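Local coordinates for oxidoreductase protein (Agrobacterium radiobacter, PDB 5UI9) that binds NAD+ together with 2,3-dihydroxy-2-methylpropanoic acid and probably catalyses NAD-dependent oxidoreduction as a member of the GFO/IDH/MocA family, at residues D69-A74 and V92-Q97; P120-E125 and Q299-D304; K102-A107 and D318-F323. All blocks are in the same frame, centred on the assembly; numbering follows the deposited sequence.

Contact 1 of 3, residues D69-A74 and V92-Q97; sequences DFVDIA and VPAICQ. With NAD (nicotinamide-adenine-dinucleotide), chain C.
The F70 ring meets I95 obliquely, CD2 standing 4.3 Å from I95 CD1, while W302 packs with it edge-to-face and W24 joins with its plane well tilted. The D72 carboxylate, with CG anti to the backbone N (chi1 -164°), lays OD1 3.3 Å from I95 CG2. The third flat group, the Q97 amide, leaves the strand pair: a bend at chi2 (-71°) lets NE2 donate a hydrogen bond to O7N of the NAD carboxamide at 3.2 Å.

These groups stand on two neighbouring parallel strands of the Rossmann sheet, joined through helix 80-89 in a beta-alpha-beta crossover. I95 donates from its N to V71 O at 2.8 Å and accepts from I73 N through its own O at the same length, with V71 N to P93 O and Q97 N to I73 O on either side. On the face bearing V71, I73, A94 and C96, V71 CG1 meets A94 CB at 3.6 Å under helix 80-89.

D72 OD2 is gripped by Q20 NE2 and W24 NE1, and Q20 OE1 accepts from Q97 NE2, so the buried carboxylate probably acts as a second shell, helping to set the amide that grips the nicotinamide end of the cofactor.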
loop_
_atom_site.group_PDB
_atom_site.type_symbol
_atom_site.label_atom_id
_atom_site.label_comp_id
_atom_site.label_asym_id
_atom_site.label_seq_id
_atom_site.Cartn_x
_atom_site.Cartn_y
_atom_site.Cartn_z
ATOM N N ASP A 69 24.618 -16.612 33.400
ATOM C CA ASP A 69 24.283 -17.627 32.389
ATOM C C ASP A 69 23.964 -17.042 31.004
ATOM O O ASP A 69 24.042 -17.746 29.998
ATOM C CB ASP A 69 23.084 -18.456 32.865
ATOM C CG ASP A 69 23.318 -19.081 34.224
ATOM O OD1 ASP A 69 24.335 -19.782 34.378
ATOM O OD2 ASP A 69 22.495 -18.857 35.134
ATOM N N PHE A 70 23.572 -15.774 30.951
ATOM C CA PHE A 70 23.352 -15.119 29.664
ATOM C C PHE A 70 23.584 -13.628 29.736
ATOM O O PHE A 70 23.656 -13.038 30.823
ATOM C CB PHE A 70 21.950 -15.416 29.135
ATOM C CG PHE A 70 20.849 -14.786 29.937
ATOM C CD1 PHE A 70 20.287 -15.456 31.015
ATOM C CD2 PHE A 70 20.353 -13.523 29.597
ATOM C CE1 PHE A 70 19.262 -14.881 31.753
ATOM C CE2 PHE A 70 19.326 -12.943 30.330
ATOM C CZ PHE A 70 18.777 -13.623 31.406
ATOM N N VAL A 71 23.701 -13.026 28.559
ATOM C CA VAL A 71 23.917 -11.598 28.443
ATOM C C VAL A 71 22.804 -10.980 27.590
ATOM O O VAL A 71 22.402 -11.553 26.576
ATOM C CB VAL A 71 25.346 -11.285 27.916
ATOM C CG1 VAL A 71 25.563 -11.761 26.481
ATOM C CG2 VAL A 71 25.644 -9.802 28.039
ATOM N N ASP A 72 22.289 -9.835 28.045
ATOM C CA ASP A 72 21.277 -9.058 27.340
ATOM C C ASP A 72 21.906 -7.733 26.896
ATOM O O ASP A 72 22.156 -6.841 27.708
ATOM C CB ASP A 72 20.066 -8.820 28.253
ATOM C CG ASP A 72 18.810 -8.373 27.489
ATOM O OD1 ASP A 72 18.731 -8.538 26.248
ATOM O OD2 ASP A 72 17.884 -7.863 28.152
ATOM N N ILE A 73 22.169 -7.618 25.598
ATOM C CA ILE A 73 22.832 -6.443 25.040
ATOM C C ILE A 73 21.767 -5.453 24.560
ATOM O O ILE A 73 21.107 -5.682 23.537
ATOM C CB ILE A 73 23.789 -6.851 23.898
ATOM C CG1 ILE A 73 24.881 -7.797 24.436
ATOM C CG2 ILE A 73 24.425 -5.626 23.256
ATOM C CD1 ILE A 73 25.473 -8.722 23.394
ATOM N N ALA A 74 21.597 -4.371 25.325
ATOM C CA ALA A 74 20.646 -3.299 25.007
ATOM C C ALA A 74 21.325 -1.968 24.667
ATOM O O ALA A 74 20.727 -0.893 24.833
ATOM C CB ALA A 74 19.680 -3.118 26.163
ATOM N N VAL A 92 29.037 -17.389 26.670
ATOM C CA VAL A 92 27.846 -16.895 27.340
ATOM C C VAL A 92 26.766 -16.688 26.276
ATOM O O VAL A 92 26.982 -15.927 25.331
ATOM C CB VAL A 92 28.138 -15.567 28.074
ATOM C CG1 VAL A 92 26.862 -14.950 28.634
ATOM C CG2 VAL A 92 29.154 -15.800 29.187
ATOM N N PRO A 93 25.610 -17.383 26.407
ATOM C CA PRO A 93 24.468 -17.128 25.529
ATOM C C PRO A 93 24.071 -15.652 25.508
ATOM O O PRO A 93 24.066 -15.000 26.558
ATOM C CB PRO A 93 23.357 -17.978 26.149
ATOM C CG PRO A 93 24.084 -19.117 26.809
ATOM C CD PRO A 93 25.432 -18.612 27.203
ATOM N N ALA A 94 23.736 -15.144 24.323
ATOM C CA ALA A 94 23.590 -13.705 24.113
ATOM C C ALA A 94 22.267 -13.318 23.466
ATOM O O ALA A 94 21.829 -13.944 22.497
ATOM C CB ALA A 94 24.741 -13.185 23.261
ATOM N N ILE A 95 21.656 -12.270 24.013
ATOM C CA ILE A 95 20.564 -11.550 23.366
ATOM C C ILE A 95 21.133 -10.219 22.874
ATOM O O ILE A 95 21.915 -9.579 23.581
ATOM C CB ILE A 95 19.395 -11.281 24.338
ATOM C CG1 ILE A 95 18.876 -12.593 24.945
ATOM C CG2 ILE A 95 18.266 -10.541 23.626
ATOM C CD1 ILE A 95 17.993 -12.408 26.159
ATOM N N CYS A 96 20.727 -9.805 21.672
ATOM C CA CYS A 96 21.206 -8.563 21.069
ATOM C C CYS A 96 20.047 -7.749 20.500
ATOM O O CYS A 96 19.234 -8.264 19.738
ATOM C CB CYS A 96 22.195 -8.867 19.963
ATOM S SG CYS A 96 23.034 -7.385 19.377
ATOM N N GLN A 97 19.973 -6.481 20.881
ATOM C CA GLN A 97 18.932 -5.578 20.376
ATOM C C GLN A 97 19.048 -5.309 18.879
ATOM O O GLN A 97 20.103 -5.501 18.277
ATOM C CB GLN A 97 18.936 -4.245 21.148
ATOM C CG GLN A 97 17.867 -4.147 22.230
ATOM C CD GLN A 97 16.465 -4.018 21.663
ATOM O OE1 GLN A 97 16.285 -3.885 20.444
ATOM N NE2 GLN A 97 15.462 -4.065 22.541
HETATM P PA NAD C . 20.294 4.744 24.669
HETATM O O1A NAD C . 21.389 5.591 24.056
HETATM O O2A NAD C . 19.209 5.389 25.487
HETATM O O5B NAD C . 20.979 3.610 25.566
HETATM C C5B NAD C . 22.208 2.986 25.219
HETATM C C4B NAD C . 23.010 2.832 26.502
HETATM O O4B NAD C . 24.103 1.952 26.259
HETATM C C3B NAD C . 23.599 4.148 26.988
HETATM O O3B NAD C . 23.276 4.330 28.373
HETATM C C2B NAD C . 25.098 4.025 26.757
HETATM O O2B NAD C . 25.848 4.677 27.782
HETATM C C1B NAD C . 25.306 2.520 26.776
HETATM N N9A NAD C . 26.423 1.969 25.974
HETATM C C8A NAD C . 26.710 2.206 24.679
HETATM N N7A NAD C . 27.793 1.478 24.299
HETATM C C5A NAD C . 28.198 0.749 25.356
HETATM C C6A NAD C . 29.275 -0.233 25.657
HETATM N N6A NAD C . 30.174 -0.601 24.719
HETATM N N1A NAD C . 29.325 -0.755 26.905
HETATM C C2A NAD C . 28.449 -0.410 27.871
HETATM N N3A NAD C . 27.452 0.473 27.664
HETATM C C4A NAD C . 27.279 1.071 26.455
HETATM O O3 NAD C . 19.631 3.867 23.498
HETATM P PN NAD C . 18.132 3.268 23.562
HETATM O O1N NAD C . 17.141 4.306 23.099
HETATM O O2N NAD C . 17.919 2.594 24.893
HETATM O O5D NAD C . 18.255 2.183 22.395
HETATM C C5D NAD C . 19.174 1.106 22.522
HETATM C C4D NAD C . 18.839 0.071 21.466
HETATM O O4D NAD C . 17.504 -0.392 21.691
HETATM C C3D NAD C . 18.898 0.647 20.059
HETATM O O3D NAD C . 19.642 -0.228 19.204
HETATM C C2D NAD C . 17.445 0.752 19.626
HETATM O O2D NAD C . 17.253 0.495 18.234
HETATM C C1D NAD C . 16.761 -0.317 20.475
HETATM N N1N NAD C . 15.331 -0.095 20.759
HETATM C C2N NAD C . 14.510 -1.148 20.600
HETATM C C3N NAD C . 13.147 -1.068 20.839
HETATM C C7N NAD C . 12.307 -2.298 20.632
HETATM O O7N NAD C . 12.790 -3.399 20.883
HETATM N N7N NAD C . 11.054 -2.188 20.184
HETATM C C4N NAD C . 12.618 0.154 21.258
HETATM C C5N NAD C . 13.476 1.243 21.428
HETATM C C6N NAD C . 14.840 1.094 21.179
#

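Contact 2 of 3, residues P120-E125 and Q299-D304; sequences PLMVHE and QQHWTD
This is a helix-on-sheet packing contact, made by side chains and one water: segment 299-304 of helix 289-308 lies over a face of the parallel Rossmann sheet at strand 121-124, its outermost strand on this side within the chain. The segment axes run almost exactly antiparallel (174°) and come within 10.5 Å of each other.

M122 and W302 carry most of it. The M122 side chain crosses the indole obliquely, with CB 3.5 Å from W302 CE3. An extended chain as far as SD brings the sulfur to the indole's edge, 5.4 Å from the centroid of the six-membered ring, a Met-aromatic contact; the bend at chi3 (78°) then turns CE toward W302 CB. The same sulfur comes to the edge of the H301 imidazole, SD to CD2 4.3 Å; H301 NE2 is tied to the backbone N of S313. Just before the strand, P120 CB meets W302 CH2 at 4.0 Å.

In a Rossmann fold the cofactor lies at the C-terminal ends of the parallel strands, and toward that end the chemistry turns polar. H124, the centre of an inverse gamma turn, touches NAD. Q299, extended beyond CG, brings OE1 in the plane of the H124 ring at its edge, 3.5 Å from CE1, with ring and amide planes 86° apart. A water completes the link, lying 2.7 Å from H124 ND1 and donating to Q299 OE1 at 2.9 Å. The amide's other end, NE2, is bonded to Q20 O and the far ring nitrogen of H124 to N126, which probably helps fix the rotation of both groups. Behind Q299, its backbone O receives T303 N and T303 OG1 from opposite faces of the carbonyl plane.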
loop_
_atom_site.group_PDB
_atom_site.type_symbol
_atom_site.label_atom_id
_atom_site.label_comp_id
_atom_site.label_asym_id
_atom_site.label_seq_id
_atom_site.Cartn_x
_atom_site.Cartn_y
_atom_site.Cartn_z
ATOM N N PRO A 120 23.643 -20.037 22.011
ATOM C CA PRO A 120 22.496 -19.372 21.396
ATOM C C PRO A 120 22.708 -17.865 21.195
ATOM O O PRO A 120 23.373 -17.203 22.009
ATOM C CB PRO A 120 21.362 -19.624 22.398
ATOM C CG PRO A 120 21.768 -20.836 23.148
ATOM C CD PRO A 120 23.260 -20.783 23.225
ATOM N N LEU A 121 22.161 -17.347 20.098
ATOM C CA LEU A 121 22.129 -15.912 19.831
ATOM C C LEU A 121 20.727 -15.563 19.358
ATOM O O LEU A 121 20.277 -16.094 18.343
ATOM C CB LEU A 121 23.149 -15.536 18.753
ATOM C CG LEU A 121 23.170 -14.073 18.280
ATOM C CD1 LEU A 121 23.511 -13.132 19.430
ATOM C CD2 LEU A 121 24.143 -13.898 17.123
ATOM N N MET A 122 20.053 -14.678 20.091
ATOM C CA MET A 122 18.730 -14.190 19.715
ATOM C C MET A 122 18.789 -12.687 19.511
ATOM O O MET A 122 19.376 -11.974 20.321
ATOM C CB MET A 122 17.694 -14.504 20.801
ATOM C CG MET A 122 16.267 -14.145 20.393
ATOM S SD MET A 122 15.025 -14.385 21.671
ATOM C CE MET A 122 15.291 -12.952 22.704
ATOM N N VAL A 123 18.152 -12.212 18.447
ATOM C CA VAL A 123 17.944 -10.782 18.272
ATOM C C VAL A 123 16.674 -10.401 19.020
ATOM O O VAL A 123 15.639 -11.065 18.885
ATOM C CB VAL A 123 17.863 -10.386 16.784
ATOM C CG1 VAL A 123 17.643 -8.876 16.627
ATOM C CG2 VAL A 123 19.139 -10.828 16.080
ATOM N N HIS A 124 16.752 -9.351 19.833
ATOM C CA HIS A 124 15.563 -8.845 20.500
ATOM C C HIS A 124 14.755 -8.093 19.431
ATOM O O HIS A 124 14.890 -6.885 19.259
ATOM C CB HIS A 124 15.914 -7.964 21.706
ATOM C CG HIS A 124 14.736 -7.609 22.564
ATOM N ND1 HIS A 124 14.683 -7.908 23.907
ATOM C CD2 HIS A 124 13.574 -6.971 22.271
ATOM C CE1 HIS A 124 13.542 -7.470 24.407
ATOM N NE2 HIS A 124 12.845 -6.904 23.432
ATOM N N GLU A 125 13.950 -8.856 18.696
ATOM C CA GLU A 125 13.069 -8.333 17.669
ATOM C C GLU A 125 11.631 -8.612 18.125
ATOM O O GLU A 125 11.093 -9.699 17.881
ATOM C CB GLU A 125 13.409 -9.008 16.333
ATOM C CG GLU A 125 12.536 -8.609 15.155
ATOM C CD GLU A 125 12.276 -7.113 15.085
ATOM O OE1 GLU A 125 13.230 -6.346 14.834
ATOM O OE2 GLU A 125 11.114 -6.718 15.309
ATOM N N GLN A 299 11.339 -12.168 26.110
ATOM C CA GLN A 299 12.286 -12.537 27.171
ATOM C C GLN A 299 11.888 -13.833 27.904
ATOM O O GLN A 299 12.761 -14.614 28.290
ATOM C CB GLN A 299 12.521 -11.357 28.125
ATOM C CG GLN A 299 13.321 -10.244 27.439
ATOM C CD GLN A 299 13.624 -9.031 28.306
ATOM O OE1 GLN A 299 14.214 -8.074 27.814
ATOM N NE2 GLN A 299 13.246 -9.068 29.589
ATOM N N GLN A 300 10.587 -14.084 28.057
ATOM C CA GLN A 300 10.113 -15.399 28.513
ATOM C C GLN A 300 10.411 -16.479 27.478
ATOM O O GLN A 300 10.794 -17.600 27.839
ATOM C CB GLN A 300 8.606 -15.398 28.824
ATOM C CG GLN A 300 8.125 -16.641 29.577
ATOM C CD GLN A 300 8.722 -16.737 30.963
ATOM O OE1 GLN A 300 8.417 -15.921 31.824
ATOM N NE2 GLN A 300 9.589 -17.724 31.185
ATOM N N HIS A 301 10.210 -16.148 26.203
ATOM C CA HIS A 301 10.516 -17.059 25.100
ATOM C C HIS A 301 11.995 -17.454 25.130
ATOM O O HIS A 301 12.314 -18.645 25.110
ATOM C CB HIS A 301 10.124 -16.426 23.759
ATOM C CG HIS A 301 10.560 -17.205 22.557
ATOM N ND1 HIS A 301 9.879 -18.310 22.095
ATOM C CD2 HIS A 301 11.590 -17.014 21.698
ATOM C CE1 HIS A 301 10.478 -18.776 21.013
ATOM N NE2 HIS A 301 11.519 -18.006 20.751
ATOM N N TRP A 302 12.880 -16.461 25.209
ATOM C CA TRP A 302 14.324 -16.706 25.360
ATOM C C TRP A 302 14.622 -17.677 26.505
ATOM O O TRP A 302 15.347 -18.653 26.323
ATOM C CB TRP A 302 15.082 -15.395 25.601
ATOM C CG TRP A 302 16.496 -15.590 26.126
ATOM C CD1 TRP A 302 16.904 -15.555 27.436
ATOM C CD2 TRP A 302 17.668 -15.863 25.350
ATOM N NE1 TRP A 302 18.256 -15.800 27.521
ATOM C CE2 TRP A 302 18.751 -15.988 26.255
ATOM C CE3 TRP A 302 17.909 -16.015 23.979
ATOM C CZ2 TRP A 302 20.066 -16.243 25.825
ATOM C CZ3 TRP A 302 19.210 -16.278 23.553
ATOM C CH2 TRP A 302 20.273 -16.388 24.475
ATOM N N THR A 303 14.063 -17.371 27.676
ATOM C CA THR A 303 14.268 -18.140 28.898
ATOM C C THR A 303 13.789 -19.590 28.776
ATOM O O THR A 303 14.501 -20.512 29.194
ATOM C CB THR A 303 13.571 -17.447 30.088
ATOM O OG1 THR A 303 14.078 -16.110 30.214
ATOM C CG2 THR A 303 13.794 -18.215 31.401
ATOM N N ASP A 304 12.605 -19.781 28.197
ATOM C CA ASP A 304 12.064 -21.120 27.939
ATOM C C ASP A 304 12.979 -21.903 27.008
ATOM O O ASP A 304 13.301 -23.067 27.288
ATOM C CB ASP A 304 10.655 -21.055 27.315
ATOM C CG ASP A 304 9.594 -20.490 28.263
ATOM O OD1 ASP A 304 9.837 -20.404 29.488
ATOM O OD2 ASP A 304 8.501 -20.128 27.766
HETATM O O HOH W 1 16.090 -9.082 25.884
#

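Contact 3 of 3, residues K102-A107 and D318-F323; sequences KSLSDA and DNLKTF
F323 has the largest buried area here, and its ring packs chiefly on backbone, with the L104 side chain beside it. With CG anti to the backbone N (chi1 -163°), the phenyl reaches across to the peptide that opens the helix 104-116: CE1 lies 3.4 Å from S103 C and equally 3.4 Å from L104 N, the two ends of one peptide bond, while CZ reaches back to S103 N (4.0 Å). The ring meets this peptide obliquely. The amide of L104 is nonetheless satisfied, since it donates to E327 OE1, one helical turn beyond F323. F323 also touches I181 of helix 175-191.

S103 is the N-cap of helix 104-116. Its OG accepts from D106 N at 3.2 Å in a nearly straight bond (169° at the hydrogen), and its O accepts from A107 N in the first turn. The phenyl therefore packs against a capped helix start. In the fold, helix 104-116 is the crossover between the parallel Rossmann strands 94-97 and 121-124, and helix 316-335, which comes more than 200 residues later, packs against its opening turn.

L104 and L320 fill in beside the ring. L104 sends CD1 between its two partners, 4.2 Å from F323 CD1 and 4.2 Å from L320 CD2, and the same methyl rests 3.8 Å from L320 O. L320 holds CG anti to its own carbonyl carbon, beside the backbone N (chi1 -65°), and its CD2 lands 3.6 Å from A107 CB. It also touches K108 and V111 further along helix 104-116. L320, F323, A324 and E327 lie on one side of helix 316-335.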
loop_
_atom_site.group_PDB
_atom_site.type_symbol
_atom_site.label_atom_id
_atom_site.label_comp_id
_atom_site.label_asym_id
_atom_site.label_seq_id
_atom_site.Cartn_x
_atom_site.Cartn_y
_atom_site.Cartn_z
ATOM N N LYS A 102 25.596 -3.174 12.018
ATOM C CA LYS A 102 25.719 -2.053 11.086
ATOM C C LYS A 102 25.565 -2.485 9.625
ATOM O O LYS A 102 25.170 -1.682 8.785
ATOM C CB LYS A 102 27.069 -1.349 11.261
ATOM C CG LYS A 102 27.196 -0.574 12.559
ATOM C CD LYS A 102 28.578 0.047 12.723
ATOM C CE LYS A 102 28.506 1.372 13.471
ATOM N NZ LYS A 102 29.827 1.779 14.033
ATOM N N SER A 103 25.898 -3.740 9.325
ATOM C CA SER A 103 25.771 -4.283 7.971
ATOM C C SER A 103 25.458 -5.777 8.016
ATOM O O SER A 103 25.623 -6.427 9.058
ATOM C CB SER A 103 27.062 -4.042 7.179
ATOM O OG SER A 103 28.143 -4.794 7.712
ATOM N N LEU A 104 25.011 -6.310 6.883
ATOM C CA LEU A 104 24.713 -7.736 6.761
ATOM C C LEU A 104 25.973 -8.578 6.986
ATOM O O LEU A 104 25.917 -9.642 7.612
ATOM C CB LEU A 104 24.101 -8.038 5.390
ATOM C CG LEU A 104 23.610 -9.470 5.152
ATOM C CD1 LEU A 104 22.568 -9.884 6.181
ATOM C CD2 LEU A 104 23.064 -9.623 3.740
ATOM N N SER A 105 27.095 -8.077 6.466
ATOM C CA SER A 105 28.428 -8.663 6.643
ATOM C C SER A 105 28.824 -8.824 8.124
ATOM O O SER A 105 29.270 -9.898 8.542
ATOM C CB SER A 105 29.451 -7.787 5.900
ATOM O OG SER A 105 30.762 -8.265 6.070
ATOM N N ASP A 106 28.655 -7.765 8.910
ATOM C CA ASP A 106 28.860 -7.833 10.369
ATOM C C ASP A 106 27.909 -8.813 11.052
ATOM O O ASP A 106 28.315 -9.551 11.956
ATOM C CB ASP A 106 28.691 -6.452 11.025
ATOM C CG ASP A 106 29.870 -5.517 10.767
ATOM O OD1 ASP A 106 30.973 -5.987 10.414
ATOM O OD2 ASP A 106 29.685 -4.300 10.943
ATOM N N ALA A 107 26.646 -8.794 10.628
ATOM C CA ALA A 107 25.625 -9.678 11.180
ATOM C C ALA A 107 25.978 -11.144 10.935
ATOM O O ALA A 107 25.911 -11.949 11.858
ATOM C CB ALA A 107 24.251 -9.352 10.607
ATOM N N ASP A 318 18.004 -16.569 11.846
ATOM C CA ASP A 318 16.737 -16.123 11.265
ATOM C C ASP A 318 16.776 -14.634 10.919
ATOM O O ASP A 318 16.332 -14.230 9.839
ATOM C CB ASP A 318 15.556 -16.386 12.208
ATOM C CG ASP A 318 14.222 -15.895 11.625
ATOM O OD1 ASP A 318 13.610 -16.637 10.827
ATOM O OD2 ASP A 318 13.796 -14.762 11.953
ATOM N N ASN A 319 17.316 -13.834 11.837
ATOM C CA ASN A 319 17.301 -12.387 11.699
ATOM C C ASN A 319 18.112 -11.875 10.502
ATOM O O ASN A 319 17.822 -10.800 9.999
ATOM C CB ASN A 319 17.772 -11.711 12.989
ATOM C CG ASN A 319 17.394 -10.237 13.044
ATOM O OD1 ASN A 319 18.248 -9.364 12.902
ATOM N ND2 ASN A 319 16.107 -9.961 13.230
ATOM N N LEU A 320 19.109 -12.637 10.046
ATOM C CA LEU A 320 19.831 -12.315 8.799
ATOM C C LEU A 320 18.876 -12.119 7.618
ATOM O O LEU A 320 19.111 -11.269 6.765
ATOM C CB LEU A 320 20.830 -13.419 8.435
ATOM C CG LEU A 320 22.020 -13.696 9.352
ATOM C CD1 LEU A 320 22.821 -14.879 8.823
ATOM C CD2 LEU A 320 22.900 -12.459 9.496
ATOM N N LYS A 321 17.805 -12.909 7.576
ATOM C CA LYS A 321 16.834 -12.835 6.475
ATOM C C LYS A 321 15.925 -11.607 6.574
ATOM O O LYS A 321 15.371 -11.169 5.568
ATOM C CB LYS A 321 16.041 -14.139 6.362
ATOM C CG LYS A 321 16.914 -15.300 5.873
ATOM C CD LYS A 321 16.191 -16.639 5.862
ATOM C CE LYS A 321 16.179 -17.278 7.240
ATOM N NZ LYS A 321 15.396 -18.543 7.260
ATOM N N THR A 322 15.779 -11.062 7.781
ATOM C CA THR A 322 15.159 -9.757 7.982
ATOM C C THR A 322 16.160 -8.646 7.673
ATOM O O THR A 322 15.846 -7.712 6.923
ATOM C CB THR A 322 14.626 -9.608 9.423
ATOM O OG1 THR A 322 13.495 -10.469 9.594
ATOM C CG2 THR A 322 14.213 -8.173 9.728
ATOM N N PHE A 323 17.356 -8.742 8.253
ATOM C CA PHE A 323 18.361 -7.689 8.096
ATOM C C PHE A 323 18.761 -7.457 6.644
ATOM O O PHE A 323 18.955 -6.316 6.241
ATOM C CB PHE A 323 19.618 -7.939 8.946
ATOM C CG PHE A 323 20.460 -6.708 9.103
ATOM C CD1 PHE A 323 21.388 -6.352 8.126
ATOM C CD2 PHE A 323 20.277 -5.864 10.188
ATOM C CE1 PHE A 323 22.132 -5.190 8.240
ATOM C CE2 PHE A 323 21.030 -4.704 10.317
ATOM C CZ PHE A 323 21.959 -4.369 9.341
#

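How the contacts relate
Contacts 1 and 2 lie in the core and share the Rossmann sheet: strands 94-97 and 121-124 are neighbours, probably bonded through C96 N to M122 O and H124 N to C96 O, and W302 packs on both. Contact 3, partly buried, sits about 17 Å from each (centre to centre). It meets contact 2 where V123 CG2 packs on N319 CB, but does not touch contact 1. The chemistry changes with place. Backbone hydrogen bonds make contact 1, sulfur, aromatic and water-bridged groups make contact 2, and contact 3 is helix-helix packing of apolar side chains and a phenyl ring on backbone, with no hydrogen bond across it. Only contacts 1 and 2 include residues of the NAD pocket.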